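Local coordinates for protein gamma-glutamyl-gamma-aminobutyraldehyde dehydrogenase (Burkholderia cenocepacia, PDB 4LIH) that probably oxidises gamma-glutamyl-gamma-aminobutyraldehyde and perhaps other aldehydes to carboxylic acids, with NAD(P)+ as the hydride acceptor, at residues F45-P50 against K203-A208; A93-W98 against E141-V146; L112-A117 against G339-P344; A133-W138 against F186-A191. One frame throughout, in Å; residues are numbered along the deposited sequence.

Contact 1: residues F45-P50 against K203-A208; sequences FDCVSP and KSPLTA
The sulfur of Cys47 is met by two side chains, Leu206 and Pro205, and no hydrogen bond crosses between the two segments. Leu206 meets it with the forked end of its side chain. Leu206 CG and CD1 each lie 3.9 Å from Cys47 SG, and CD2 is almost as close. The sulfur therefore sits beyond the branch point, on the side away from Leu206 CB. Pro205 adds a second wall. Its ring carbon CG is 4.1 Å from Cys47 SG, and CD is about as near. The sulfur gets there because SG stands anti to the backbone N of Cys47 (chi1 177°), on a CB that already points at the other segment.

Phe45, two residues earlier on the same strand, also faces the proline. Its far ring carbon CZ is 3.9 Å from Pro205 CG. The two rings approach from opposite directions, and the proline carbon meets the aromatic ring obliquely. Pro205 CG thus touches both Phe45 and Cys47, the alternate residues that face one side of strand 44-48. The contact is apolar and largely buried; Phe45 keeps some exposure.

Polar bonds to helix 106-117 hold both segments from outside. Asp116 OD2 accepts from Leu206 N, Thr207 OG1 bonds to Glu113 OE1, and Ser49 OG bonds to Leu115 O. Strand 44-48 pairs with strand 55-60 in a two-stranded antiparallel sheet. The contact sets this small sheet against the start of helix 206-218, with helix 106-117 packed against both.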
loop_
_atom_site.group_PDB
_atom_site.type_symbol
_atom_site.label_atom_id
_atom_site.label_comp_id
_atom_site.label_asym_id
_atom_site.label_seq_id
_atom_site.Cartn_x
_atom_site.Cartn_y
_atom_site.Cartn_z
ATOM N N PHE A 45 -47.878 -4.359 2.422
ATOM C CA PHE A 45 -48.072 -4.362 0.985
ATOM C C PHE A 45 -48.042 -5.803 0.485
ATOM O O PHE A 45 -47.516 -6.678 1.174
ATOM C CB PHE A 45 -47.050 -3.481 0.279
ATOM C CG PHE A 45 -45.620 -3.989 0.291
ATOM C CD1 PHE A 45 -45.165 -4.844 -0.693
ATOM C CD2 PHE A 45 -44.705 -3.505 1.209
ATOM C CE1 PHE A 45 -43.835 -5.250 -0.721
ATOM C CE2 PHE A 45 -43.388 -3.936 1.211
ATOM C CZ PHE A 45 -42.949 -4.814 0.243
ATOM N N ASP A 46 -48.680 -6.046 -0.657
ATOM C CA ASP A 46 -48.696 -7.370 -1.301
ATOM C C ASP A 46 -47.452 -7.530 -2.155
ATOM O O ASP A 46 -47.190 -6.761 -3.099
ATOM C CB ASP A 46 -49.918 -7.574 -2.198
ATOM C CG ASP A 46 -51.211 -7.757 -1.424
ATOM O OD1 ASP A 46 -51.235 -7.901 -0.178
ATOM O OD2 ASP A 46 -52.222 -7.787 -2.117
ATOM N N CYS A 47 -46.681 -8.541 -1.804
ATOM C CA CYS A 47 -45.514 -8.924 -2.553
ATOM C C CYS A 47 -45.908 -9.875 -3.668
ATOM O O CYS A 47 -46.252 -11.063 -3.435
ATOM C CB CYS A 47 -44.539 -9.568 -1.616
ATOM S SG CYS A 47 -43.021 -10.193 -2.372
ATOM N N VAL A 48 -45.871 -9.334 -4.883
ATOM C CA VAL A 48 -46.383 -10.008 -6.078
ATOM C C VAL A 48 -45.238 -10.552 -6.932
ATOM O O VAL A 48 -44.174 -9.953 -7.011
ATOM C CB VAL A 48 -47.228 -9.044 -6.942
ATOM C CG1 VAL A 48 -47.815 -9.755 -8.153
ATOM C CG2 VAL A 48 -48.339 -8.433 -6.119
ATOM N N SER A 49 -45.431 -11.741 -7.488
ATOM C CA SER A 49 -44.443 -12.371 -8.333
ATOM C C SER A 49 -44.616 -11.946 -9.782
ATOM O O SER A 49 -45.714 -12.028 -10.327
ATOM C CB SER A 49 -44.603 -13.882 -8.261
ATOM O OG SER A 49 -43.548 -14.522 -8.932
ATOM N N PRO A 50 -43.517 -11.569 -10.432
ATOM C CA PRO A 50 -43.527 -11.260 -11.853
ATOM C C PRO A 50 -43.768 -12.450 -12.772
ATOM O O PRO A 50 -44.068 -12.266 -13.946
ATOM C CB PRO A 50 -42.117 -10.719 -12.125
ATOM C CG PRO A 50 -41.447 -10.531 -10.810
ATOM C CD PRO A 50 -42.242 -11.229 -9.766
ATOM N N LYS A 203 -40.365 -3.819 -4.609
ATOM C CA LYS A 203 -40.458 -4.836 -5.630
ATOM C C LYS A 203 -39.668 -6.124 -5.312
ATOM O O LYS A 203 -39.798 -7.107 -6.044
ATOM C CB LYS A 203 -40.006 -4.296 -6.978
ATOM C CG LYS A 203 -40.820 -3.141 -7.520
ATOM C CD LYS A 203 -40.500 -2.830 -8.977
ATOM C CE LYS A 203 -40.549 -1.321 -9.310
ATOM N NZ LYS A 203 -41.928 -0.801 -9.401
ATOM N N SER A 204 -38.852 -6.121 -4.251
ATOM C CA SER A 204 -38.067 -7.317 -3.923
ATOM C C SER A 204 -37.585 -7.351 -2.472
ATOM O O SER A 204 -36.399 -7.247 -2.211
ATOM C CB SER A 204 -36.837 -7.347 -4.832
ATOM O OG SER A 204 -36.096 -6.146 -4.709
ATOM N N PRO A 205 -38.496 -7.467 -1.527
ATOM C CA PRO A 205 -38.140 -7.438 -0.142
ATOM C C PRO A 205 -37.653 -8.752 0.461
ATOM O O PRO A 205 -37.111 -8.716 1.568
ATOM C CB PRO A 205 -39.478 -7.088 0.513
ATOM C CG PRO A 205 -40.452 -7.809 -0.339
ATOM C CD PRO A 205 -39.969 -7.504 -1.699
ATOM N N LEU A 206 -37.957 -9.890 -0.174
ATOM C CA LEU A 206 -37.908 -11.187 0.549
ATOM C C LEU A 206 -36.516 -11.695 1.003
ATOM O O LEU A 206 -36.365 -12.141 2.167
ATOM C CB LEU A 206 -38.644 -12.305 -0.228
ATOM C CG LEU A 206 -40.139 -12.019 -0.563
ATOM C CD1 LEU A 206 -40.792 -13.187 -1.276
ATOM C CD2 LEU A 206 -40.879 -11.679 0.708
ATOM N N THR A 207 -35.532 -11.685 0.116
ATOM C CA THR A 207 -34.200 -12.191 0.494
ATOM C C THR A 207 -33.548 -11.310 1.555
ATOM O O THR A 207 -32.835 -11.818 2.408
ATOM C CB THR A 207 -33.252 -12.464 -0.707
ATOM O OG1 THR A 207 -33.095 -11.298 -1.543
ATOM C CG2 THR A 207 -33.765 -13.621 -1.515
ATOM N N ALA A 208 -33.795 -9.999 1.504
ATOM C CA ALA A 208 -33.289 -9.080 2.509
ATOM C C ALA A 208 -33.771 -9.514 3.883
ATOM O O ALA A 208 -32.988 -9.652 4.833
ATOM C CB ALA A 208 -33.786 -7.667 2.231
#

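Contact 2: residues A93-W98 against E141-V146; sequences AVLLRW and EAIDKV
Leu95 and Ile143 make the apolar part of this contact. Their terminal methyls touch, with Leu95 CD1 4.0 Å from Ile143 CD1, and the two side chains cross at about a right angle. Ile143 presents CD1 by placing CG1 anti to its own carbonyl carbon (chi1 -72°). Leu96 reaches the same helix end more loosely. Its CD2 is 4.5 Å from Glu141 CG, so it meets the aliphatic part of the glutamate and not the carboxylate. No hydrogen bond runs between the two segments.

In this aldehyde dehydrogenase fold, helix 88-104 lies beside the C-terminal part of helix 121-142, and the chain then leads into strand 148-150. Leu95 and Leu96 also pack on Ala140, so the apolar row extends back along helix 121-142.

The polar bonds lie within the second segment and across the subunit boundary. Lys145 curls back over the helix end. Its NZ donates to Glu141 O at 2.8 Å, in the carbonyl plane with a C=O...N angle of 148°. The same NZ forms a salt bridge with Asp144 OD1 at 2.6 Å, on the syn side and 28° out of the carboxylate plane. It makes a further salt bridge to Glu141 of the second subunit. Glu141 OE1 is likewise met by Lys92 and Lys145 of that subunit, so the Glu141-Lys145 bridge is made in both directions across the boundary. Asp144 OD2 pairs with Lys92 of its own chain, and Asp144 O accepts from Trp138 NE1 of the second subunit.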
loop_
_atom_site.group_PDB
_atom_site.type_symbol
_atom_site.label_atom_id
_atom_site.label_comp_id
_atom_site.label_asym_id
_atom_site.label_seq_id
_atom_site.Cartn_x
_atom_site.Cartn_y
_atom_site.Cartn_z
ATOM N N ALA A 93 -15.105 -13.879 12.138
ATOM C CA ALA A 93 -15.677 -15.198 12.398
ATOM C C ALA A 93 -17.217 -15.160 12.291
ATOM O O ALA A 93 -17.802 -16.032 11.664
ATOM C CB ALA A 93 -15.243 -15.749 13.750
ATOM N N VAL A 94 -17.850 -14.142 12.856
ATOM C CA VAL A 94 -19.318 -13.984 12.730
ATOM C C VAL A 94 -19.764 -13.835 11.271
ATOM O O VAL A 94 -20.675 -14.512 10.846
ATOM C CB VAL A 94 -19.844 -12.837 13.606
ATOM C CG1 VAL A 94 -21.309 -12.543 13.344
ATOM C CG2 VAL A 94 -19.617 -13.160 15.074
ATOM N N LEU A 95 -19.104 -12.969 10.508
ATOM C CA LEU A 95 -19.477 -12.771 9.121
ATOM C C LEU A 95 -19.280 -14.043 8.279
ATOM O O LEU A 95 -20.127 -14.375 7.468
ATOM C CB LEU A 95 -18.753 -11.560 8.513
ATOM C CG LEU A 95 -19.096 -10.224 9.162
ATOM C CD1 LEU A 95 -18.068 -9.182 8.715
ATOM C CD2 LEU A 95 -20.522 -9.792 8.816
ATOM N N LEU A 96 -18.183 -14.761 8.480
ATOM C CA LEU A 96 -18.033 -16.073 7.859
ATOM C C LEU A 96 -19.193 -17.033 8.186
ATOM O O LEU A 96 -19.692 -17.747 7.288
ATOM C CB LEU A 96 -16.660 -16.714 8.206
ATOM C CG LEU A 96 -15.438 -16.026 7.589
ATOM C CD1 LEU A 96 -14.134 -16.803 7.919
ATOM C CD2 LEU A 96 -15.640 -15.964 6.132
ATOM N N ARG A 97 -19.630 -17.073 9.445
ATOM C CA ARG A 97 -20.730 -17.940 9.797
ATOM C C ARG A 97 -22.032 -17.545 9.073
ATOM O O ARG A 97 -22.822 -18.383 8.701
ATOM C CB ARG A 97 -20.945 -17.949 11.311
ATOM C CG ARG A 97 -22.125 -18.768 11.781
ATOM C CD ARG A 97 -21.919 -20.225 11.452
ATOM N NE ARG A 97 -23.059 -21.060 11.816
ATOM C CZ ARG A 97 -23.438 -22.140 11.150
ATOM N NH1 ARG A 97 -22.797 -22.519 10.065
ATOM N NH2 ARG A 97 -24.500 -22.820 11.554
ATOM N N TRP A 98 -22.244 -16.254 8.873
ATOM C CA TRP A 98 -23.467 -15.779 8.218
ATOM C C TRP A 98 -23.470 -16.202 6.758
ATOM O O TRP A 98 -24.457 -16.757 6.253
ATOM C CB TRP A 98 -23.543 -14.264 8.355
ATOM C CG TRP A 98 -24.740 -13.602 7.801
ATOM C CD1 TRP A 98 -25.982 -14.119 7.623
ATOM C CD2 TRP A 98 -24.814 -12.228 7.451
ATOM N NE1 TRP A 98 -26.837 -13.134 7.167
ATOM C CE2 TRP A 98 -26.119 -11.976 7.005
ATOM C CE3 TRP A 98 -23.873 -11.198 7.420
ATOM C CZ2 TRP A 98 -26.533 -10.716 6.600
ATOM C CZ3 TRP A 98 -24.285 -9.951 6.984
ATOM C CH2 TRP A 98 -25.604 -9.723 6.604
ATOM N N GLU A 141 -12.814 -11.654 5.385
ATOM C CA GLU A 141 -11.424 -12.122 5.293
ATOM C C GLU A 141 -10.435 -10.956 5.155
ATOM O O GLU A 141 -9.258 -11.117 5.397
ATOM C CB GLU A 141 -11.278 -13.034 4.076
ATOM C CG GLU A 141 -11.877 -14.418 4.228
ATOM C CD GLU A 141 -11.829 -15.230 2.929
ATOM O OE1 GLU A 141 -11.601 -14.652 1.860
ATOM O OE2 GLU A 141 -11.983 -16.468 2.955
ATOM N N ALA A 142 -10.905 -9.797 4.716
ATOM C CA ALA A 142 -10.030 -8.615 4.600
ATOM C C ALA A 142 -9.820 -7.852 5.914
ATOM O O ALA A 142 -8.832 -7.121 6.028
ATOM C CB ALA A 142 -10.588 -7.692 3.551
ATOM N N ILE A 143 -10.726 -8.020 6.879
ATOM C CA ILE A 143 -10.759 -7.231 8.121
ATOM C C ILE A 143 -9.450 -7.230 8.862
ATOM O O ILE A 143 -9.081 -6.212 9.520
ATOM C CB ILE A 143 -11.803 -7.769 9.175
ATOM C CG1 ILE A 143 -13.241 -7.489 8.767
ATOM C CG2 ILE A 143 -11.633 -7.069 10.530
ATOM C CD1 ILE A 143 -14.235 -8.258 9.640
ATOM N N ASP A 144 -8.772 -8.374 8.840
ATOM C CA ASP A 144 -7.532 -8.550 9.652
ATOM C C ASP A 144 -6.278 -8.613 8.814
ATOM O O ASP A 144 -5.259 -9.117 9.290
ATOM C CB ASP A 144 -7.670 -9.735 10.636
ATOM C CG ASP A 144 -7.791 -11.100 9.961
ATOM O OD1 ASP A 144 -8.101 -11.171 8.770
ATOM O OD2 ASP A 144 -7.551 -12.140 10.649
ATOM N N LYS A 145 -6.337 -8.072 7.566
ATOM C CA LYS A 145 -5.192 -8.089 6.655
ATOM C C LYS A 145 -4.642 -6.686 6.319
ATOM O O LYS A 145 -3.491 -6.543 5.860
ATOM C CB LYS A 145 -5.531 -8.784 5.320
ATOM C CG LYS A 145 -6.199 -10.158 5.392
ATOM C CD LYS A 145 -5.342 -11.171 6.057
ATOM C CE LYS A 145 -5.945 -12.570 6.064
ATOM N NZ LYS A 145 -7.269 -12.598 6.709
ATOM N N VAL A 146 -5.466 -5.687 6.506
ATOM C CA VAL A 146 -5.106 -4.344 6.140
ATOM C C VAL A 146 -5.367 -3.373 7.264
ATOM O O VAL A 146 -6.370 -3.436 7.983
ATOM C CB VAL A 146 -5.845 -3.889 4.875
ATOM C CG1 VAL A 146 -5.481 -4.803 3.716
ATOM C CG2 VAL A 146 -7.320 -3.800 5.104
#

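Contact 3: residues L112-A117 against G339-P344; sequences LETLDA and GNPLDP
Thr114 and Leu115 of helix 106-117 rest on a type I beta turn, Asn340 to Asp343, which begins with an Asx turn at Asn340. The turn lies in the loop between helices 319-333 and 354-370.

Thr114 is divided between two tasks. Its methyl CG2 stands anti to the backbone N (chi1 -73°, measured to OG1) and meets the turn. CG2 is 4.0 Å from Pro341 CB and 3.9 Å from Leu342 CD2. It also lies 3.8 Å from Pro341 O. The hydroxyl OG1 lies beside the backbone N, anti to the carbonyl carbon, and bonds to Lys119 O and to Thr124 OG1.

Leu342 puts CG anti to its carbonyl carbon and brings its methyl CD2 against the side chains of helix 106-117. That methyl touches two neighbouring residues, since Leu115 CD2 is 4.2 Å from Leu342 CD2. Leu342 crosses both helix side chains obliquely. All four touching residues are buried.

The turn keeps its own shape by two bonds. Asp343 N donates to Asn340 O at 3.0 Å. Leu342 N donates to Asn340 OD1 at 2.9 Å, nearly straight (161°), from 45° above the carbonyl plane of the Asn340 side chain.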
loop_
_atom_site.group_PDB
_atom_site.type_symbol
_atom_site.label_atom_id
_atom_site.label_comp_id
_atom_site.label_asym_id
_atom_site.label_seq_id
_atom_site.Cartn_x
_atom_site.Cartn_y
_atom_site.Cartn_z
ATOM N N LEU A 112 -36.598 -17.784 -3.309
ATOM C CA LEU A 112 -37.190 -16.519 -2.915
ATOM C C LEU A 112 -36.880 -15.410 -3.918
ATOM O O LEU A 112 -37.798 -14.684 -4.305
ATOM C CB LEU A 112 -36.704 -16.087 -1.531
ATOM C CG LEU A 112 -37.211 -16.889 -0.370
ATOM C CD1 LEU A 112 -36.403 -16.532 0.867
ATOM C CD2 LEU A 112 -38.693 -16.565 -0.145
ATOM N N GLU A 113 -35.616 -15.311 -4.347
ATOM C CA GLU A 113 -35.178 -14.290 -5.310
ATOM C C GLU A 113 -35.853 -14.425 -6.668
ATOM O O GLU A 113 -36.177 -13.417 -7.294
ATOM C CB GLU A 113 -33.639 -14.351 -5.524
ATOM C CG GLU A 113 -32.992 -13.095 -6.140
ATOM C CD GLU A 113 -32.731 -12.034 -5.085
ATOM O OE1 GLU A 113 -33.543 -11.877 -4.166
ATOM O OE2 GLU A 113 -31.683 -11.404 -5.116
ATOM N N THR A 114 -35.988 -15.667 -7.128
ATOM C CA THR A 114 -36.593 -16.007 -8.430
ATOM C C THR A 114 -38.107 -15.727 -8.371
ATOM O O THR A 114 -38.645 -15.131 -9.281
ATOM C CB THR A 114 -36.326 -17.490 -8.803
ATOM O OG1 THR A 114 -34.946 -17.672 -9.183
ATOM C CG2 THR A 114 -37.235 -17.966 -9.923
ATOM N N LEU A 115 -38.765 -16.114 -7.272
ATOM C CA LEU A 115 -40.189 -15.764 -7.096
ATOM C C LEU A 115 -40.483 -14.278 -7.012
ATOM O O LEU A 115 -41.437 -13.801 -7.619
ATOM C CB LEU A 115 -40.758 -16.427 -5.832
ATOM C CG LEU A 115 -40.796 -17.943 -5.900
ATOM C CD1 LEU A 115 -41.088 -18.514 -4.498
ATOM C CD2 LEU A 115 -41.805 -18.422 -6.925
ATOM N N ASP A 116 -39.646 -13.567 -6.259
ATOM C CA ASP A 116 -39.836 -12.161 -5.906
ATOM C C ASP A 116 -39.578 -11.242 -7.111
ATOM O O ASP A 116 -40.328 -10.293 -7.363
ATOM C CB ASP A 116 -38.866 -11.845 -4.735
ATOM C CG ASP A 116 -39.277 -10.638 -3.894
ATOM O OD1 ASP A 116 -40.391 -10.112 -4.128
ATOM O OD2 ASP A 116 -38.484 -10.226 -2.982
ATOM N N ALA A 117 -38.524 -11.546 -7.871
ATOM C CA ALA A 117 -38.007 -10.585 -8.861
ATOM C C ALA A 117 -38.018 -11.103 -10.299
ATOM O O ALA A 117 -37.662 -10.354 -11.189
ATOM C CB ALA A 117 -36.600 -10.175 -8.470
ATOM N N GLY A 339 -39.035 -17.387 -20.670
ATOM C CA GLY A 339 -39.707 -18.594 -20.193
ATOM C C GLY A 339 -39.898 -18.472 -18.704
ATOM O O GLY A 339 -39.521 -17.447 -18.104
ATOM N N ASN A 340 -40.479 -19.515 -18.114
ATOM C CA ASN A 340 -40.709 -19.590 -16.667
ATOM C C ASN A 340 -39.363 -19.577 -15.944
ATOM O O ASN A 340 -38.550 -20.492 -16.119
ATOM C CB ASN A 340 -41.493 -20.867 -16.300
ATOM C CG ASN A 340 -41.982 -20.876 -14.848
ATOM O OD1 ASN A 340 -41.443 -20.199 -13.982
ATOM N ND2 ASN A 340 -43.038 -21.659 -14.584
ATOM N N PRO A 341 -39.136 -18.571 -15.085
ATOM C CA PRO A 341 -37.819 -18.587 -14.441
ATOM C C PRO A 341 -37.626 -19.709 -13.413
ATOM O O PRO A 341 -36.492 -19.955 -13.044
ATOM C CB PRO A 341 -37.721 -17.214 -13.789
ATOM C CG PRO A 341 -39.097 -16.762 -13.616
ATOM C CD PRO A 341 -39.912 -17.373 -14.709
ATOM N N LEU A 342 -38.700 -20.420 -13.025
ATOM C CA LEU A 342 -38.585 -21.603 -12.185
ATOM C C LEU A 342 -37.972 -22.804 -12.906
ATOM O O LEU A 342 -37.600 -23.791 -12.247
ATOM C CB LEU A 342 -39.938 -22.002 -11.583
ATOM C CG LEU A 342 -40.477 -21.053 -10.509
ATOM C CD1 LEU A 342 -41.889 -21.442 -10.098
ATOM C CD2 LEU A 342 -39.543 -21.015 -9.304
ATOM N N ASP A 343 -37.850 -22.692 -14.240
ATOM C CA ASP A 343 -37.276 -23.729 -15.086
ATOM C C ASP A 343 -35.772 -23.498 -15.238
ATOM O O ASP A 343 -35.349 -22.449 -15.761
ATOM C CB ASP A 343 -37.959 -23.688 -16.462
ATOM C CG ASP A 343 -37.494 -24.802 -17.407
ATOM O OD1 ASP A 343 -36.350 -25.314 -17.300
ATOM O OD2 ASP A 343 -38.300 -25.110 -18.298
ATOM N N PRO A 344 -34.959 -24.465 -14.802
ATOM C CA PRO A 344 -33.497 -24.274 -14.846
ATOM C C PRO A 344 -32.866 -24.125 -16.213
ATOM O O PRO A 344 -31.711 -23.734 -16.270
ATOM C CB PRO A 344 -32.919 -25.519 -14.137
ATOM C CG PRO A 344 -34.065 -26.254 -13.568
ATOM C CD PRO A 344 -35.358 -25.685 -14.073
#

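Contact 4: residues A133-W138 against F186-A191; sequences AYCVEW and FGPALA
Phe186 opens the contact with Val136, where two helices of the aldehyde dehydrogenase fold run nearly side by side. The segments on helix 121-142 and helix 178-191 cross at -23°, and their axes approach to 8.3 Å.

Phe186 offers its ring edge. Val136 CG2 sits 3.6 Å from Phe186 CE1, near the ring plane. The ring is placed there by chi1 of 66°, which puts CG between the backbone N and the carbonyl carbon. Trp98 stacks on the same ring, and Phe225 meets it edge-to-face, so Phe186 belongs to an aromatic cluster.

Gly187 has no side chain, and the two backbones come close at this point. Its CA is 4.5 Å from Val136 CA. A water bridges the two helices here and donates to both carbonyls, 3.1 Å from Val136 O and 3.0 Å from Gly187 O. It is the one polar link between the segments.

Pro188 follows at a kink, because its N carries no hydrogen to bond to the turn before. Its ring carbon CD lies 4.3 Å from Cys135 SG, an apolar touch. The side chain of Pro188 is about 10 Å from that of Glu274, the predicted active-site residue.

Leu190 turns to other neighbours and packs on Trp98 of helix 88-104 and on Val196 of strand 195-199. Ala191 points its CB at helix 121-142 and rests on Phe139. Its backbone N donates to Gly187 O at 3.2 Å, so that carbonyl oxygen accepts from both Ala191 N and the water.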
loop_
_atom_site.group_PDB
_atom_site.type_symbol
_atom_site.label_atom_id
_atom_site.label_comp_id
_atom_site.label_asym_id
_atom_site.label_seq_id
_atom_site.Cartn_x
_atom_site.Cartn_y
_atom_site.Cartn_z
ATOM N N ALA A 133 -22.748 -14.277 -0.762
ATOM C CA ALA A 133 -22.019 -14.994 0.263
ATOM C C ALA A 133 -20.522 -14.683 0.072
ATOM O O ALA A 133 -19.879 -14.341 1.031
ATOM C CB ALA A 133 -22.270 -16.471 0.183
ATOM N N TYR A 134 -20.062 -14.657 -1.202
ATOM C CA TYR A 134 -18.641 -14.338 -1.537
ATOM C C TYR A 134 -18.311 -12.938 -1.118
ATOM O O TYR A 134 -17.274 -12.689 -0.510
ATOM C CB TYR A 134 -18.349 -14.586 -2.996
ATOM C CG TYR A 134 -17.068 -13.950 -3.608
ATOM C CD1 TYR A 134 -15.792 -14.265 -3.150
ATOM C CD2 TYR A 134 -17.159 -13.131 -4.720
ATOM C CE1 TYR A 134 -14.644 -13.729 -3.706
ATOM C CE2 TYR A 134 -16.023 -12.601 -5.317
ATOM C CZ TYR A 134 -14.774 -12.894 -4.833
ATOM O OH TYR A 134 -13.667 -12.332 -5.454
ATOM N N CYS A 135 -19.254 -12.017 -1.332
ATOM C CA CYS A 135 -18.999 -10.648 -0.925
ATOM C C CYS A 135 -18.817 -10.522 0.597
ATOM O O CYS A 135 -17.846 -9.919 1.076
ATOM C CB CYS A 135 -20.073 -9.718 -1.459
ATOM S SG CYS A 135 -19.859 -7.996 -0.989
ATOM N N VAL A 136 -19.703 -11.137 1.359
ATOM C CA VAL A 136 -19.589 -11.124 2.799
ATOM C C VAL A 136 -18.265 -11.799 3.249
ATOM O O VAL A 136 -17.543 -11.285 4.106
ATOM C CB VAL A 136 -20.795 -11.800 3.435
ATOM C CG1 VAL A 136 -20.566 -11.978 4.937
ATOM C CG2 VAL A 136 -22.043 -10.958 3.164
ATOM N N GLU A 137 -17.955 -12.948 2.683
ATOM C CA GLU A 137 -16.749 -13.659 3.049
ATOM C C GLU A 137 -15.475 -12.884 2.783
ATOM O O GLU A 137 -14.500 -12.931 3.583
ATOM C CB GLU A 137 -16.665 -15.012 2.301
ATOM C CG GLU A 137 -17.707 -16.053 2.727
ATOM C CD GLU A 137 -18.002 -17.121 1.679
ATOM O OE1 GLU A 137 -17.575 -17.079 0.505
ATOM O OE2 GLU A 137 -18.729 -18.042 2.030
ATOM N N TRP A 138 -15.442 -12.205 1.637
ATOM C CA TRP A 138 -14.220 -11.501 1.197
ATOM C C TRP A 138 -13.981 -10.314 2.123
ATOM O O TRP A 138 -12.885 -10.120 2.630
ATOM C CB TRP A 138 -14.381 -11.052 -0.245
ATOM C CG TRP A 138 -13.142 -10.613 -0.954
ATOM C CD1 TRP A 138 -12.323 -11.385 -1.720
ATOM C CD2 TRP A 138 -12.609 -9.297 -0.999
ATOM N NE1 TRP A 138 -11.273 -10.632 -2.221
ATOM C CE2 TRP A 138 -11.445 -9.336 -1.828
ATOM C CE3 TRP A 138 -12.973 -8.092 -0.402
ATOM C CZ2 TRP A 138 -10.642 -8.210 -2.065
ATOM C CZ3 TRP A 138 -12.190 -6.940 -0.679
ATOM C CH2 TRP A 138 -11.028 -7.034 -1.515
ATOM N N PHE A 186 -23.968 -4.191 2.556
ATOM C CA PHE A 186 -23.820 -4.599 3.962
ATOM C C PHE A 186 -22.544 -5.401 4.268
ATOM O O PHE A 186 -22.114 -5.459 5.416
ATOM C CB PHE A 186 -25.093 -5.292 4.503
ATOM C CG PHE A 186 -25.439 -6.623 3.874
ATOM C CD1 PHE A 186 -24.602 -7.732 3.997
ATOM C CD2 PHE A 186 -26.676 -6.812 3.267
ATOM C CE1 PHE A 186 -24.968 -8.943 3.453
ATOM C CE2 PHE A 186 -27.042 -8.029 2.730
ATOM C CZ PHE A 186 -26.199 -9.105 2.833
ATOM N N GLY A 187 -22.020 -6.087 3.278
ATOM C CA GLY A 187 -20.733 -6.815 3.410
ATOM C C GLY A 187 -19.616 -5.916 3.881
ATOM O O GLY A 187 -19.091 -6.073 4.992
ATOM N N PRO A 188 -19.295 -4.893 3.088
ATOM C CA PRO A 188 -18.253 -3.978 3.611
ATOM C C PRO A 188 -18.681 -3.118 4.817
ATOM O O PRO A 188 -17.875 -2.858 5.721
ATOM C CB PRO A 188 -17.965 -3.082 2.416
ATOM C CG PRO A 188 -19.141 -3.215 1.490
ATOM C CD PRO A 188 -19.612 -4.639 1.666
ATOM N N ALA A 189 -19.920 -2.609 4.816
ATOM C CA ALA A 189 -20.317 -1.732 5.932
ATOM C C ALA A 189 -20.182 -2.473 7.275
ATOM O O ALA A 189 -19.710 -1.889 8.237
ATOM C CB ALA A 189 -21.734 -1.182 5.758
ATOM N N LEU A 190 -20.620 -3.733 7.332
ATOM C CA LEU A 190 -20.630 -4.481 8.601
ATOM C C LEU A 190 -19.227 -4.905 8.963
ATOM O O LEU A 190 -18.878 -4.946 10.110
ATOM C CB LEU A 190 -21.522 -5.716 8.527
ATOM C CG LEU A 190 -23.008 -5.391 8.543
ATOM C CD1 LEU A 190 -23.782 -6.612 8.109
ATOM C CD2 LEU A 190 -23.472 -4.860 9.918
ATOM N N ALA A 191 -18.415 -5.210 7.960
ATOM C CA ALA A 191 -17.062 -5.673 8.251
ATOM C C ALA A 191 -16.323 -4.568 8.979
ATOM O O ALA A 191 -15.538 -4.831 9.890
ATOM C CB ALA A 191 -16.384 -6.049 6.959
HETATM O O HOH W 1 -18.935 -8.965 5.630
#

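In the fold
From the N terminus, strand 44-48 opens contact 1, which closes at the start of helix 206-218, with 152 residues between its two segments. Contacts 2 and 4 both nest inside that loop. Contact 2 opens on helix 88-104 and closes at the end of helix 121-142. Contact 4 starts on helix 121-142 before that closure and ends on helix 178-191, so the two cross. They touch, their centres are about 8 Å apart, and both reach the second subunit. Contact 3 opens on helix 106-117, crosses contacts 1 and 2, and encloses contact 4. It ends in the loop at 339-344. Contacts 1 and 3 adjoin through helix 106-117, about 12 Å apart between centres.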